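Local coordinates for phosphatidylserine synthase (Haemophilus influenzae, PDB 3HSI), which is an enzyme of the phospholipase D superfamily, whose single chain carries two family modules that pack against each other, at residues Val140-Gly145 against Asp390-Leu395; Asp225-Gly230 against Phe250-Ser255. All blocks are in the same frame, centred on the assembly; numbering follows the deposited sequence.

Contact 1: Val140-Gly145 against Asp390-Leu395; sequences VLHVKG and DAENGL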
ATOM      1  N   VAL C 140      -1.993  -7.450   8.038  1.00 21.72           N
ATOM      2  CA  VAL C 140      -2.443  -8.212   9.218  1.00 22.58           C
ATOM      3  C   VAL C 140      -1.570  -9.452   9.507  1.00 23.03           C
ATOM      4  O   VAL C 140      -0.769  -9.906   8.666  1.00 22.20           O
ATOM      5  CB  VAL C 140      -3.943  -8.678   9.057  1.00 23.31           C
ATOM      6  CG1 VAL C 140      -4.849  -7.467   8.785  1.00 24.91           C
ATOM      7  CG2 VAL C 140      -4.082  -9.653   7.911  1.00 23.33           C
ATOM      8  N   LEU C 141      -1.758 -10.004  10.698  1.00 23.10           N
ATOM      9  CA  LEU C 141      -1.061 -11.172  11.110  1.00 23.85           C
ATOM     10  C   LEU C 141      -1.668 -12.404  10.447  1.00 24.31           C
ATOM     11  O   LEU C 141      -2.769 -12.838  10.787  1.00 24.28           O
ATOM     12  CB  LEU C 141      -1.101 -11.272  12.638  1.00 24.24           C
ATOM     13  CG  LEU C 141      -0.422 -12.519  13.253  1.00 24.46           C
ATOM     14  CD1 LEU C 141       1.103 -12.446  13.067  1.00 21.41           C
ATOM     15  CD2 LEU C 141      -0.788 -12.632  14.740  1.00 20.09           C
ATOM     16  N   HIS C 142      -0.961 -12.962   9.475  1.00 24.93           N
ATOM     17  CA  HIS C 142      -1.412 -14.195   8.834  1.00 26.04           C
ATOM     18  C   HIS C 142      -0.457 -15.361   9.117  1.00 26.20           C
ATOM     19  O   HIS C 142      -0.547 -16.394   8.460  1.00 27.38           O
ATOM     20  CB  HIS C 142      -1.509 -14.011   7.327  1.00 26.64           C
ATOM     21  CG  HIS C 142      -2.820 -13.471   6.844  1.00 29.29           C
ATOM     22  ND1 HIS C 142      -4.034 -13.973   7.254  1.00 32.61           N
ATOM     23  CD2 HIS C 142      -3.101 -12.543   5.891  1.00 32.75           C
ATOM     24  CE1 HIS C 142      -5.012 -13.343   6.623  1.00 33.65           C
ATOM     25  NE2 HIS C 142      -4.473 -12.473   5.785  1.00 35.04           N
ATOM     26  N   VAL C 143       0.470 -15.188  10.051  1.00 25.27           N
ATOM     27  CA  VAL C 143       1.304 -16.277  10.533  1.00 25.47           C
ATOM     28  C   VAL C 143       0.391 -17.332  11.199  1.00 25.24           C
ATOM     29  O   VAL C 143      -0.505 -16.964  11.977  1.00 25.11           O
ATOM     30  CB  VAL C 143       2.337 -15.737  11.565  1.00 25.76           C
ATOM     31  CG1 VAL C 143       3.008 -16.884  12.386  1.00 25.21           C
ATOM     32  CG2 VAL C 143       3.366 -14.855  10.861  1.00 25.90           C
ATOM     33  N   LYS C 144       0.621 -18.612  10.887  1.00 24.38           N
ATOM     34  CA  LYS C 144      -0.173 -19.720  11.435  1.00 23.80           C
ATOM     35  C   LYS C 144       0.639 -20.638  12.308  1.00 23.69           C
ATOM     36  O   LYS C 144       1.872 -20.612  12.284  1.00 23.74           O
ATOM     37  CB  LYS C 144      -0.791 -20.568  10.312  1.00 24.22           C
ATOM     38  CG  LYS C 144      -1.455 -19.786   9.209  1.00 25.00           C
ATOM     39  CD  LYS C 144      -2.697 -19.025   9.708  1.00 26.91           C
ATOM     40  CE  LYS C 144      -3.211 -18.039   8.640  1.00 29.77           C
ATOM     41  NZ  LYS C 144      -4.432 -17.327   9.139  1.00 33.09           N
ATOM     42  N   GLY C 145      -0.043 -21.471  13.092  1.00 23.95           N
ATOM     43  CA  GLY C 145       0.656 -22.464  13.891  1.00 22.92           C
ATOM     44  C   GLY C 145       0.154 -22.420  15.312  1.00 23.56           C
ATOM     45  O   GLY C 145      -0.027 -21.341  15.872  1.00 23.27           O
ATOM     46  N   ASP C 390       0.832  -8.435   4.024  1.00 21.94           N
ATOM     47  CA  ASP C 390       0.579  -9.273   5.237  1.00 21.75           C
ATOM     48  C   ASP C 390       1.780 -10.082   5.730  1.00 21.74           C
ATOM     49  O   ASP C 390       2.718 -10.352   4.973  1.00 20.99           O
ATOM     50  CB  ASP C 390      -0.621 -10.198   5.035  1.00 22.04           C
ATOM     51  CG  ASP C 390      -1.916  -9.447   4.684  1.00 22.82           C
ATOM     52  OD1 ASP C 390      -2.089  -8.272   5.058  1.00 26.69           O
ATOM     53  OD2 ASP C 390      -2.798 -10.046   4.044  1.00 26.68           O
ATOM     54  N   ALA C 391       1.760 -10.462   7.008  1.00 21.69           N
ATOM     55  CA  ALA C 391       2.836 -11.280   7.534  1.00 22.24           C
ATOM     56  C   ALA C 391       2.419 -12.735   7.418  1.00 22.75           C
ATOM     57  O   ALA C 391       1.342 -13.124   7.871  1.00 22.52           O
ATOM     58  CB  ALA C 391       3.199 -10.880   8.964  1.00 22.04           C
ATOM     59  N   GLU C 392       3.261 -13.529   6.759  1.00 22.58           N
ATOM     60  CA  GLU C 392       2.921 -14.898   6.392  1.00 21.64           C
ATOM     61  C   GLU C 392       3.970 -15.891   6.845  1.00 21.49           C
ATOM     62  O   GLU C 392       5.144 -15.528   7.064  1.00 20.42           O
ATOM     63  CB  GLU C 392       2.781 -15.025   4.862  1.00 21.76           C
ATOM     64  CG  GLU C 392       1.908 -13.953   4.191  1.00 24.19           C
ATOM     65  CD  GLU C 392       0.435 -14.337   4.177  1.00 27.74           C
ATOM     66  OE1 GLU C 392       0.077 -15.405   4.732  1.00 27.52           O
ATOM     67  OE2 GLU C 392      -0.370 -13.586   3.593  1.00 29.19           O
ATOM     68  N   ASN C 393       3.563 -17.159   6.960  1.00 20.87           N
ATOM     69  CA  ASN C 393       4.562 -18.203   7.122  1.00 21.55           C
ATOM     70  C   ASN C 393       4.228 -19.492   6.350  1.00 22.17           C
ATOM     71  O   ASN C 393       3.199 -19.574   5.682  1.00 22.59           O
ATOM     72  CB  ASN C 393       4.900 -18.444   8.590  1.00 19.97           C
ATOM     73  CG  ASN C 393       3.792 -19.173   9.347  1.00 21.46           C
ATOM     74  OD1 ASN C 393       2.646 -19.244   8.896  1.00 19.76           O
ATOM     75  ND2 ASN C 393       4.137 -19.702  10.526  1.00 16.59           N
ATOM     76  N   GLY C 394       5.119 -20.472   6.421  1.00 22.06           N
ATOM     77  CA  GLY C 394       4.915 -21.726   5.743  1.00 21.73           C
ATOM     78  C   GLY C 394       5.782 -22.847   6.280  1.00 21.71           C
ATOM     79  O   GLY C 394       6.875 -22.613   6.828  1.00 21.18           O
ATOM     80  N   LEU C 395       5.274 -24.069   6.146  1.00 21.09           N
ATOM     81  CA  LEU C 395       6.108 -25.242   6.327  1.00 21.04           C
ATOM     82  C   LEU C 395       6.279 -25.859   4.941  1.00 20.27           C
ATOM     83  O   LEU C 395       5.312 -26.343   4.328  1.00 19.58           O
ATOM     84  CB  LEU C 395       5.477 -26.224   7.324  1.00 21.08           C
ATOM     85  CG  LEU C 395       5.094 -25.649   8.695  1.00 22.14           C
ATOM     86  CD1 LEU C 395       4.363 -26.690   9.599  1.00 23.42           C
ATOM     87  CD2 LEU C 395       6.339 -25.072   9.418  1.00 24.62           C
TER
HETATM   88  O   HOH W   1       0.500 -17.553   6.629  1.00 32.55           O
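His142 and Lys144 form the HxK start of the HKD signature of the phospholipase D superfamily, and Asp390-Asn393 binds the backbone of this motif and lies along the edge of its histidine ring. The pairing is a short parallel bridge: Ala391 N donates to Val140 O at 3.1 Å, while Ala391 O receives His142 N at 2.8 Å through a bent bond (132° at the hydrogen). One residue earlier, Asp390 OD1 takes Val140 N from above the carboxylate plane and also forms a salt bridge with Arg385. The other oxygen of that carboxylate, Asp390 OD2, lies in the plane of the imidazole and meets His142 CD2 at its edge, 3.1 Å away, with the two planes turned 67° apart. Val140 CG2 lies 3.5 Å above the plane of the His142 ring, offset toward the rim. Glu392 runs alongside His142, its OE1 3.3 Å from His142 CB. Farther along, the Asn393 amide reads both polar atoms of the Lys144 backbone: OD1 accepts Lys144 N at 2.9 Å, and ND2 donates to Lys144 O at 3.0 Å on a lone pair. This donor-acceptor pairing fixes which end of the amide is OD1; Tyr154 and Tyr232 add hydroxyl bonds to OD1 and ND2. Val143 packs on Leu195 and Asn393 on Met187, both of helix 181-195, and strand 391-398 continues the sheet through Glu392 to Gly251 of strand 245-252.

Contact 2: Asp225-Gly230 against Phe250-Ser255; sequences DLAQNG and FGLGAS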
ATOM      1  N   ASP C 225      11.475  -3.817  11.265  1.00 27.20           N
ATOM      2  CA  ASP C 225      12.415  -4.750  11.862  1.00 27.44           C
ATOM      3  C   ASP C 225      12.038  -6.200  11.558  1.00 26.27           C
ATOM      4  O   ASP C 225      12.886  -6.991  11.180  1.00 26.42           O
ATOM      5  CB  ASP C 225      12.530  -4.510  13.383  1.00 27.98           C
ATOM      6  CG  ASP C 225      13.668  -5.304  14.025  1.00 31.61           C
ATOM      7  OD1 ASP C 225      14.777  -5.369  13.461  1.00 36.88           O
ATOM      8  OD2 ASP C 225      13.476  -5.861  15.115  1.00 37.30           O
ATOM      9  N   LEU C 226      10.765  -6.537  11.703  1.00 25.67           N
ATOM     10  CA  LEU C 226      10.310  -7.904  11.464  1.00 25.60           C
ATOM     11  C   LEU C 226      10.458  -8.308   9.984  1.00 25.59           C
ATOM     12  O   LEU C 226      10.906  -9.417   9.669  1.00 24.95           O
ATOM     13  CB  LEU C 226       8.869  -8.036  11.924  1.00 26.21           C
ATOM     14  CG  LEU C 226       8.238  -9.431  11.896  1.00 26.03           C
ATOM     15  CD1 LEU C 226       8.946 -10.392  12.833  1.00 27.32           C
ATOM     16  CD2 LEU C 226       6.794  -9.287  12.257  1.00 25.14           C
ATOM     17  N   ALA C 227      10.123  -7.374   9.082  1.00 25.44           N
ATOM     18  CA  ALA C 227      10.223  -7.598   7.657  1.00 25.41           C
ATOM     19  C   ALA C 227      11.677  -7.894   7.284  1.00 26.02           C
ATOM     20  O   ALA C 227      11.949  -8.760   6.465  1.00 25.50           O
ATOM     21  CB  ALA C 227       9.719  -6.367   6.866  1.00 24.69           C
ATOM     22  N   GLN C 228      12.625  -7.174   7.872  1.00 26.65           N
ATOM     23  CA  GLN C 228      13.999  -7.412   7.465  1.00 27.72           C
ATOM     24  C   GLN C 228      14.689  -8.531   8.229  1.00 26.70           C
ATOM     25  O   GLN C 228      15.610  -9.137   7.704  1.00 27.28           O
ATOM     26  CB  GLN C 228      14.825  -6.120   7.458  1.00 28.14           C
ATOM     27  CG  GLN C 228      15.269  -5.595   8.774  1.00 32.17           C
ATOM     28  CD  GLN C 228      16.241  -4.408   8.591  1.00 39.79           C
ATOM     29  OE1 GLN C 228      16.686  -4.138   7.469  1.00 42.13           O
ATOM     30  NE2 GLN C 228      16.560  -3.699   9.684  1.00 39.38           N
ATOM     31  N   ASN C 229      14.257  -8.828   9.445  1.00 25.65           N
ATOM     32  CA  ASN C 229      15.014  -9.803  10.232  1.00 25.47           C
ATOM     33  C   ASN C 229      14.310 -11.086  10.623  1.00 25.05           C
ATOM     34  O   ASN C 229      14.966 -12.051  10.926  1.00 25.96           O
ATOM     35  CB  ASN C 229      15.628  -9.174  11.490  1.00 25.01           C
ATOM     36  CG  ASN C 229      16.480  -7.971  11.187  1.00 25.00           C
ATOM     37  OD1 ASN C 229      17.469  -8.061  10.466  1.00 27.26           O
ATOM     38  ND2 ASN C 229      16.109  -6.834  11.750  1.00 22.67           N
ATOM     39  N   GLY C 230      12.989 -11.112  10.647  1.00 24.93           N
ATOM     40  CA  GLY C 230      12.315 -12.315  11.101  1.00 24.31           C
ATOM     41  C   GLY C 230      12.692 -13.521  10.264  1.00 24.53           C
ATOM     42  O   GLY C 230      12.624 -13.476   9.029  1.00 24.12           O
ATOM     43  N   PHE C 250       9.269 -17.729   6.652  1.00 18.09           N
ATOM     44  CA  PHE C 250       8.557 -16.501   7.047  1.00 18.55           C
ATOM     45  C   PHE C 250       8.666 -15.428   5.955  1.00 18.42           C
ATOM     46  O   PHE C 250       9.663 -15.323   5.272  1.00 20.29           O
ATOM     47  CB  PHE C 250       9.065 -15.963   8.407  1.00 17.37           C
ATOM     48  CG  PHE C 250       8.473 -14.617   8.797  1.00 18.86           C
ATOM     49  CD1 PHE C 250       7.148 -14.518   9.230  1.00 18.99           C
ATOM     50  CD2 PHE C 250       9.230 -13.451   8.686  1.00 16.31           C
ATOM     51  CE1 PHE C 250       6.594 -13.304   9.567  1.00 20.30           C
ATOM     52  CE2 PHE C 250       8.689 -12.221   9.019  1.00 19.48           C
ATOM     53  CZ  PHE C 250       7.367 -12.137   9.453  1.00 22.10           C
ATOM     54  N   GLY C 251       7.639 -14.630   5.789  1.00 18.57           N
ATOM     55  CA  GLY C 251       7.736 -13.503   4.868  1.00 18.78           C
ATOM     56  C   GLY C 251       6.845 -12.380   5.307  1.00 18.58           C
ATOM     57  O   GLY C 251       5.717 -12.610   5.771  1.00 17.34           O
ATOM     58  N   LEU C 252       7.361 -11.165   5.168  1.00 19.07           N
ATOM     59  CA  LEU C 252       6.551  -9.974   5.312  1.00 20.35           C
ATOM     60  C   LEU C 252       7.107  -8.889   4.412  1.00 20.94           C
ATOM     61  O   LEU C 252       8.251  -8.536   4.555  1.00 21.50           O
ATOM     62  CB  LEU C 252       6.546  -9.499   6.796  1.00 20.13           C
ATOM     63  CG  LEU C 252       5.999  -8.101   7.130  1.00 20.78           C
ATOM     64  CD1 LEU C 252       4.555  -7.954   6.713  1.00 19.82           C
ATOM     65  CD2 LEU C 252       6.183  -7.728   8.641  1.00 17.62           C
ATOM     66  N   GLY C 253       6.280  -8.329   3.526  1.00 22.40           N
ATOM     67  CA  GLY C 253       6.713  -7.211   2.692  1.00 22.45           C
ATOM     68  C   GLY C 253       7.265  -7.702   1.368  1.00 22.76           C
ATOM     69  O   GLY C 253       7.494  -8.888   1.178  1.00 23.06           O
ATOM     70  N   ALA C 254       7.453  -6.781   0.438  1.00 23.20           N
ATOM     71  CA  ALA C 254       7.794  -7.118  -0.950  1.00 23.90           C
ATOM     72  C   ALA C 254       9.274  -7.474  -1.174  1.00 24.27           C
ATOM     73  O   ALA C 254       9.561  -8.282  -2.004  1.00 26.11           O
ATOM     74  CB  ALA C 254       7.351  -5.966  -1.896  1.00 22.96           C
ATOM     75  N   SER C 255      10.216  -6.892  -0.442  1.00 24.81           N
ATOM     76  CA  SER C 255      11.644  -7.168  -0.697  1.00 24.85           C
ATOM     77  C   SER C 255      12.179  -8.190   0.280  1.00 25.16           C
ATOM     78  O   SER C 255      11.811  -8.171   1.456  1.00 25.46           O
ATOM     79  CB  SER C 255      12.504  -5.847  -0.625  1.00 24.53           C
TER
HETATM   80  O   HOH W   2      10.336 -10.994   5.234  1.00 23.00           O
HETATM   81  O   HOH W   3      12.641 -14.768   6.711  1.00 31.51           O
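Leu226 and Ala227, in the last turn of helix 216-229, pack against Phe250 and Leu252 of strand 245-252; the local axes approach to 7.4 Å at 135°, and the nearest CA atoms, those of Ala227 and Leu252, are 5.0 Å apart. Leu226 CG sits 3.7 Å from Phe250 CZ, the two side chains crossing at about a right angle. With CG anti to the backbone N (chi1 174°), the Phe250 ring reaches toward the helix end and presents its edge to two carbonyl oxygens near its plane: Leu226 O is 3.6 Å from Phe250 CE2, and Gly230 O is 3.4 Å from Phe250 CD2. Gly230, the first residue to leave helical geometry, has no side chain to obstruct this edge. Nearby, Ala227 CB packs on Leu252 CG at 4.1 Å. Phe250 also meets the ring of Phe190, and Leu226 touches Tyr194 and Leu195 of helix 181-195. The backbones are linked through water: one molecule accepts from Leu252 N and lies 3.0 Å from Ala227 O. Helix and strand are thus joined by apolar packing and solvent bridging, while the ring's slightly positive edge probably complements the carbonyl oxygens at the helix end.

In the fold
Both contacts reach the same sheet, because strands 391-398 and 245-252 are neighbours in it, and their centres are about 11 Å apart. Contact 1 is the deeper one, its centre about 7 Å from the centre of the chain against about 17 Å for the centre of contact 2, and all its touching residues are buried. The two also touch by packing, with Leu252 CD1 3.5 Å from Asp390 O. Chemistry follows position: 140-145 with 390-395 joins the two family modules through direct polar bonds, whereas 225-230 with 250-255 attaches a helix end by apolar side chains and water. In sequence, contact 2 is nested inside the loop that contact 1 closes.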